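Side-chain contact in putative cytochrome P450 154A1 (Streptomyces coelicolor, PDB 1ODO), which belongs to the cytochrome P450 family and holds a haem group together with a bound 4-phenyl-1H-imidazole: residues 322-327 with 331-336. Numbering follows the deposited sequence.
Sequences ANRHPD and DADTFD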
ATOM      1  N   ALA A 322      12.132  -4.436   7.770  1.00  9.90           N
ATOM      2  CA  ALA A 322      12.676  -5.693   7.270  1.00  8.73           C
ATOM      3  C   ALA A 322      13.441  -5.501   5.963  1.00  9.63           C
ATOM      4  O   ALA A 322      14.465  -6.151   5.736  1.00  8.53           O
ATOM      5  CB  ALA A 322      11.550  -6.707   7.070  1.00  9.91           C
ATOM      6  N   ASN A 323      12.949  -4.611   5.106  1.00  7.85           N
ATOM      7  CA  ASN A 323      13.608  -4.358   3.828  1.00  9.59           C
ATOM      8  C   ASN A 323      15.012  -3.791   4.019  1.00 10.73           C
ATOM      9  O   ASN A 323      15.826  -3.820   3.098  1.00 11.15           O
ATOM     10  CB  ASN A 323      12.798  -3.379   2.977  1.00 10.52           C
ATOM     11  CG  ASN A 323      11.578  -4.018   2.334  1.00 10.94           C
ATOM     12  OD1 ASN A 323      11.401  -5.238   2.364  1.00 10.72           O
ATOM     13  ND2 ASN A 323      10.734  -3.188   1.727  1.00  9.46           N
ATOM     14  N   ARG A 324      15.283  -3.269   5.213  1.00  9.69           N
ATOM     15  CA  ARG A 324      16.590  -2.691   5.523  1.00 10.71           C
ATOM     16  C   ARG A 324      17.391  -3.527   6.513  1.00 11.03           C
ATOM     17  O   ARG A 324      18.360  -3.043   7.103  1.00 10.17           O
ATOM     18  CB  ARG A 324      16.413  -1.270   6.073  1.00 10.82           C
ATOM     19  CG  ARG A 324      15.987  -0.238   5.016  1.00 11.13           C
ATOM     20  CD  ARG A 324      15.329   0.970   5.675  1.00 14.28           C
ATOM     21  NE  ARG A 324      14.997   2.049   4.742  1.00 15.68           N
ATOM     22  CZ  ARG A 324      15.681   3.187   4.646  1.00 15.32           C
ATOM     23  NH1 ARG A 324      16.742   3.391   5.420  1.00 16.16           N
ATOM     24  NH2 ARG A 324      15.290   4.137   3.807  1.00 14.00           N
ATOM     25  N   HIS A 325      16.991  -4.782   6.693  1.00 11.77           N
ATOM     26  CA  HIS A 325      17.681  -5.678   7.618  1.00 11.36           C
ATOM     27  C   HIS A 325      19.089  -5.936   7.084  1.00 11.33           C
ATOM     28  O   HIS A 325      19.263  -6.361   5.941  1.00 10.70           O
ATOM     29  CB  HIS A 325      16.893  -6.982   7.758  1.00 11.04           C
ATOM     30  CG  HIS A 325      17.315  -7.821   8.923  1.00 12.75           C
ATOM     31  ND1 HIS A 325      18.492  -8.539   8.936  1.00 13.95           N
ATOM     32  CD2 HIS A 325      16.719  -8.053  10.116  1.00 12.59           C
ATOM     33  CE1 HIS A 325      18.600  -9.178  10.088  1.00 16.35           C
ATOM     34  NE2 HIS A 325      17.538  -8.900  10.821  1.00 14.75           N
ATOM     35  N   PRO A 326      20.116  -5.686   7.916  1.00 12.52           N
ATOM     36  CA  PRO A 326      21.526  -5.864   7.552  1.00 12.56           C
ATOM     37  C   PRO A 326      22.001  -7.245   7.101  1.00 12.46           C
ATOM     38  O   PRO A 326      23.066  -7.356   6.489  1.00 12.38           O
ATOM     39  CB  PRO A 326      22.266  -5.355   8.789  1.00 14.01           C
ATOM     40  CG  PRO A 326      21.330  -5.698   9.902  1.00 14.62           C
ATOM     41  CD  PRO A 326      19.987  -5.294   9.330  1.00 12.55           C
ATOM     42  N   ASP A 327      21.247  -8.297   7.406  1.00 11.23           N
ATOM     43  CA  ASP A 327      21.663  -9.632   6.984  1.00 13.81           C
ATOM     44  C   ASP A 327      21.041  -9.946   5.626  1.00 13.95           C
ATOM     45  O   ASP A 327      21.371 -10.950   4.997  1.00 12.89           O
ATOM     46  CB  ASP A 327      21.257 -10.691   8.016  1.00 14.53           C
ATOM     47  CG  ASP A 327      22.438 -11.169   8.855  1.00 15.53           C
ATOM     48  OD1 ASP A 327      23.313 -10.336   9.172  1.00 14.38           O
ATOM     49  OD2 ASP A 327      22.488 -12.368   9.205  1.00 14.30           O
ATOM     50  N   ASP A 331      24.685  -2.423   3.251  1.00 21.94           N
ATOM     51  CA  ASP A 331      24.517  -0.980   3.127  1.00 22.56           C
ATOM     52  C   ASP A 331      23.046  -0.769   2.781  1.00 21.52           C
ATOM     53  O   ASP A 331      22.689   0.019   1.904  1.00 18.77           O
ATOM     54  CB  ASP A 331      25.423  -0.417   2.029  1.00 26.75           C
ATOM     55  CG  ASP A 331      25.444   1.099   2.018  1.00 29.43           C
ATOM     56  OD1 ASP A 331      25.272   1.705   3.101  1.00 32.08           O
ATOM     57  OD2 ASP A 331      25.646   1.687   0.934  1.00 31.33           O
ATOM     58  N   ALA A 332      22.200  -1.500   3.502  1.00 19.31           N
ATOM     59  CA  ALA A 332      20.753  -1.459   3.326  1.00 17.77           C
ATOM     60  C   ALA A 332      20.076  -0.096   3.391  1.00 16.80           C
ATOM     61  O   ALA A 332      19.041   0.099   2.758  1.00 16.15           O
ATOM     62  CB  ALA A 332      20.096  -2.406   4.328  1.00 17.68           C
ATOM     63  N   ASP A 333      20.634   0.846   4.145  1.00 16.70           N
ATOM     64  CA  ASP A 333      20.011   2.163   4.237  1.00 16.51           C
ATOM     65  C   ASP A 333      20.358   3.113   3.097  1.00 16.78           C
ATOM     66  O   ASP A 333      19.910   4.254   3.082  1.00 18.34           O
ATOM     67  CB  ASP A 333      20.343   2.821   5.581  1.00 16.96           C
ATOM     68  CG  ASP A 333      19.771   2.050   6.761  1.00 18.86           C
ATOM     69  OD1 ASP A 333      18.622   1.573   6.662  1.00 16.46           O
ATOM     70  OD2 ASP A 333      20.464   1.929   7.792  1.00 19.90           O
ATOM     71  N   THR A 334      21.148   2.641   2.143  1.00 18.09           N
ATOM     72  CA  THR A 334      21.532   3.475   1.009  1.00 17.36           C
ATOM     73  C   THR A 334      20.717   3.067  -0.210  1.00 15.93           C
ATOM     74  O   THR A 334      20.550   1.876  -0.476  1.00 15.48           O
ATOM     75  CB  THR A 334      23.029   3.311   0.658  1.00 18.57           C
ATOM     76  OG1 THR A 334      23.834   3.681   1.781  1.00 18.43           O
ATOM     77  CG2 THR A 334      23.397   4.199  -0.529  1.00 19.69           C
ATOM     78  N   PHE A 335      20.200   4.050  -0.941  1.00 15.15           N
ATOM     79  CA  PHE A 335      19.409   3.761  -2.136  1.00 14.32           C
ATOM     80  C   PHE A 335      20.423   3.493  -3.245  1.00 13.98           C
ATOM     81  O   PHE A 335      21.283   4.327  -3.519  1.00 14.41           O
ATOM     82  CB  PHE A 335      18.532   4.961  -2.512  1.00 12.97           C
ATOM     83  CG  PHE A 335      17.603   4.698  -3.671  1.00 13.52           C
ATOM     84  CD1 PHE A 335      16.247   4.468  -3.456  1.00 12.61           C
ATOM     85  CD2 PHE A 335      18.089   4.675  -4.978  1.00 14.28           C
ATOM     86  CE1 PHE A 335      15.381   4.220  -4.524  1.00 14.16           C
ATOM     87  CE2 PHE A 335      17.233   4.427  -6.059  1.00 15.41           C
ATOM     88  CZ  PHE A 335      15.878   4.200  -5.831  1.00 13.44           C
ATOM     89  N   ASP A 336      20.325   2.323  -3.866  1.00 13.52           N
ATOM     90  CA  ASP A 336      21.232   1.938  -4.941  1.00 13.92           C
ATOM     91  C   ASP A 336      20.468   1.091  -5.955  1.00 13.59           C
ATOM     92  O   ASP A 336      20.226  -0.089  -5.730  1.00 13.68           O
ATOM     93  CB  ASP A 336      22.415   1.154  -4.350  1.00 15.48           C
ATOM     94  CG  ASP A 336      23.328   0.556  -5.414  1.00 17.75           C
ATOM     95  OD1 ASP A 336      23.265   0.980  -6.586  1.00 15.66           O
ATOM     96  OD2 ASP A 336      24.124  -0.338  -5.064  1.00 18.84           O
TER
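A salt bridge between Arg324 and Asp333, set beside a small backbone-to-methyl contact, ties together two turns of the loop that runs from helix 319-322 towards helix 357-374 in this cytochrome P450. Each segment contains a type I beta turn, Ala322 to His325 and Asp331 to Thr334, and the case illustrates how one salt bridge and one methyl-to-carbonyl contact can join two turns close in sequence. Arg324 NH1 reaches Asp333 OD1 at 2.9 Å, with a bent N-H...O angle of 143°. The oxygen is approached from above the carboxylate plane and lies near the guanidinium edge, the two flat groups being turned 35° apart. Because the arginine is extended from CG to NE, its aliphatic part passes alongside the same oxygen, with CD 3.5 Å from OD1, before NH1 closes the bridge. In Asp333, CG stands anti to the carbonyl carbon (chi1 -64°), which carries the carboxylate across the arginine chain at about a right angle. Next to this pair the methyl of Ala332 packs on the backbone of Arg324, CB lying 3.3 Å from the carbonyl O. Within the second turn, Thr334 OG1 also donates a hydrogen bond to Asp331 OD1 at 2.8 Å. Both charged groups have further partners: Arg22 of helix 17-25 pairs with Asp333 OD2, and Arg324 NH2 donates to the carbonyl of His285. The contact touches helix 17-25, through His18, His21 and Arg25 against Arg324, and helix 275-285, where Arg284 NH1 is hydrogen-bonded to the carbonyl oxygens of both Asn323 and Ala332.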